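PDB 5IZD: D-glyceraldehyde dehydrogenase (NADP(+)) from Thermoplasma acidophilum, which oxidises D-glyceraldehyde to glycerate with NADP(+) as electron acceptor, in the non-phosphorylated Entner-Doudoroff pathway. Local coordinates for residues 66-71 with 186-191. Sequence-based numbering, arbitrary orientation.
Sequences KIIYRA and RKFVEA
A191 and A71, the two residues most buried by this contact, meet methyl to methyl: their CB atoms lie 3.8 Å apart and their CA atoms 5.0 Å, an approach consistent with the small side chains on both sides. The A191 methyl also rests on the backbone of helix 39-77, with its CB 3.5 Å from the carbonyl O of I67. The F188 ring, with chi1 at -86°, lies with one face on A71, whose CB stands 3.8 Å from the ring centroid and 5° off the ring normal, a CH-pi contact over the middle of that face, while I68 CG1 meets the ring edge at CE2. A leucine at F188 would probably lose this flat cover over the A71 methyl and open a gap beside I68. On the solvent side, R70 reaches A191 O side-on: NE and NH1 each donate to it at 3.0 Å, a forked grip with both bonds clearly bent (N-H...O 138° for NH1). This is helix-helix packing within the aldehyde dehydrogenase fold: the axes of segments 66-71 and 186-190 come within 8.5 Å, L163 of helix 153-164 packs against both I68 and F188, and helix 94-112 covers I68 through I108 and A112.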
loop_
_atom_site.group_PDB
_atom_site.type_symbol
_atom_site.label_atom_id
_atom_site.label_comp_id
_atom_site.label_asym_id
_atom_site.label_seq_id
_atom_site.Cartn_x
_atom_site.Cartn_y
_atom_site.Cartn_z
ATOM N N LYS A 66 8.986 -15.756 -16.175
ATOM C CA LYS A 66 9.472 -17.136 -16.470
ATOM C C LYS A 66 10.835 -17.140 -17.185
ATOM O O LYS A 66 11.723 -17.985 -16.869
ATOM C CB LYS A 66 8.474 -17.914 -17.311
ATOM C CG LYS A 66 7.183 -18.227 -16.545
ATOM C CD LYS A 66 6.192 -19.055 -17.365
ATOM C CE LYS A 66 4.968 -19.332 -16.503
ATOM N NZ LYS A 66 3.889 -19.843 -17.379
ATOM N N ILE A 67 10.976 -16.203 -18.128
ATOM C CA ILE A 67 12.235 -15.957 -18.877
ATOM C C ILE A 67 13.315 -15.461 -17.904
ATOM O O ILE A 67 14.431 -15.951 -17.936
ATOM C CB ILE A 67 12.048 -14.901 -19.993
ATOM C CG1 ILE A 67 11.114 -15.412 -21.083
ATOM C CG2 ILE A 67 13.406 -14.512 -20.570
ATOM C CD1 ILE A 67 10.569 -14.326 -22.021
ATOM N N ILE A 68 12.966 -14.535 -17.013
ATOM C CA ILE A 68 13.940 -14.029 -16.047
ATOM C C ILE A 68 14.399 -15.116 -15.059
ATOM O O ILE A 68 15.633 -15.162 -14.709
ATOM C CB ILE A 68 13.408 -12.787 -15.290
ATOM C CG1 ILE A 68 13.196 -11.608 -16.255
ATOM C CG2 ILE A 68 14.307 -12.380 -14.116
ATOM C CD1 ILE A 68 12.199 -10.585 -15.772
ATOM N N TYR A 69 13.465 -15.980 -14.625
ATOM C CA TYR A 69 13.824 -17.109 -13.739
ATOM C C TYR A 69 14.793 -18.135 -14.414
ATOM O O TYR A 69 15.718 -18.651 -13.793
ATOM C CB TYR A 69 12.581 -17.863 -13.221
ATOM C CG TYR A 69 11.731 -17.159 -12.140
ATOM C CD1 TYR A 69 12.295 -16.679 -10.961
ATOM C CD2 TYR A 69 10.340 -17.022 -12.304
ATOM C CE1 TYR A 69 11.504 -16.118 -9.957
ATOM C CE2 TYR A 69 9.536 -16.414 -11.332
ATOM C CZ TYR A 69 10.120 -15.950 -10.169
ATOM O OH TYR A 69 9.331 -15.390 -9.197
ATOM N N ARG A 70 14.578 -18.361 -15.695
ATOM C CA ARG A 70 15.383 -19.227 -16.533
ATOM C C ARG A 70 16.806 -18.666 -16.516
ATOM O O ARG A 70 17.707 -19.374 -16.211
ATOM C CB ARG A 70 14.812 -19.260 -17.931
ATOM C CG ARG A 70 15.013 -20.572 -18.669
ATOM C CD ARG A 70 13.703 -21.051 -19.292
ATOM N NE ARG A 70 13.343 -20.192 -20.386
ATOM C CZ ARG A 70 12.111 -19.911 -20.741
ATOM N NH1 ARG A 70 11.906 -19.105 -21.757
ATOM N NH2 ARG A 70 11.098 -20.451 -20.093
ATOM N N ALA A 71 16.962 -17.381 -16.811
ATOM C CA ALA A 71 18.266 -16.671 -16.720
ATOM C C ALA A 71 18.931 -16.862 -15.373
ATOM O O ALA A 71 20.081 -17.239 -15.290
ATOM C CB ALA A 71 18.155 -15.202 -17.023
ATOM N N ARG A 186 24.356 -12.517 -22.104
ATOM C CA ARG A 186 24.316 -13.768 -22.876
ATOM C C ARG A 186 23.411 -14.768 -22.138
ATOM O O ARG A 186 22.593 -15.407 -22.782
ATOM C CB ARG A 186 25.727 -14.313 -23.136
ATOM C CG ARG A 186 25.826 -15.579 -24.026
ATOM C CD ARG A 186 27.275 -15.911 -24.396
ATOM N NE ARG A 186 27.878 -14.914 -25.306
ATOM C CZ ARG A 186 27.769 -14.890 -26.653
ATOM N NH1 ARG A 186 27.081 -15.814 -27.337
ATOM N NH2 ARG A 186 28.377 -13.911 -27.349
ATOM N N LYS A 187 23.465 -14.828 -20.798
ATOM C CA LYS A 187 22.558 -15.713 -20.059
ATOM C C LYS A 187 21.081 -15.340 -20.251
ATOM O O LYS A 187 20.248 -16.213 -20.421
ATOM C CB LYS A 187 22.958 -15.837 -18.578
ATOM C CG LYS A 187 24.290 -16.559 -18.385
ATOM C CD LYS A 187 24.148 -18.069 -18.546
ATOM C CE LYS A 187 25.512 -18.738 -18.647
ATOM N NZ LYS A 187 26.092 -18.515 -20.005
ATOM N N PHE A 188 20.769 -14.053 -20.247
ATOM C CA PHE A 188 19.418 -13.591 -20.556
ATOM C C PHE A 188 18.984 -13.963 -21.982
ATOM O O PHE A 188 17.824 -14.443 -22.208
ATOM C CB PHE A 188 19.293 -12.085 -20.307
ATOM C CG PHE A 188 18.961 -11.764 -18.914
ATOM C CD1 PHE A 188 19.957 -11.672 -17.969
ATOM C CD2 PHE A 188 17.639 -11.623 -18.517
ATOM C CE1 PHE A 188 19.664 -11.353 -16.654
ATOM C CE2 PHE A 188 17.348 -11.326 -17.194
ATOM C CZ PHE A 188 18.365 -11.200 -16.256
ATOM N N VAL A 189 19.902 -13.759 -22.929
ATOM C CA VAL A 189 19.705 -14.247 -24.303
ATOM C C VAL A 189 19.426 -15.770 -24.358
ATOM O O VAL A 189 18.376 -16.194 -24.900
ATOM C CB VAL A 189 20.856 -13.861 -25.276
ATOM C CG1 VAL A 189 20.597 -14.423 -26.675
ATOM C CG2 VAL A 189 20.927 -12.349 -25.390
ATOM N N GLU A 190 20.280 -16.574 -23.758
ATOM C CA GLU A 190 20.057 -18.019 -23.748
ATOM C C GLU A 190 18.761 -18.422 -23.019
ATOM O O GLU A 190 18.212 -19.459 -23.318
ATOM C CB GLU A 190 21.269 -18.752 -23.167
ATOM C CG GLU A 190 22.539 -18.584 -24.010
ATOM C CD GLU A 190 23.853 -18.880 -23.272
ATOM O OE1 GLU A 190 24.907 -18.950 -23.986
ATOM O OE2 GLU A 190 23.858 -19.043 -22.014
ATOM N N ALA A 191 18.255 -17.603 -22.082
ATOM C CA ALA A 191 17.007 -17.893 -21.384
ATOM C C ALA A 191 15.762 -17.579 -22.229
ATOM O O ALA A 191 14.625 -17.864 -21.776
ATOM C CB ALA A 191 16.952 -17.135 -20.067
#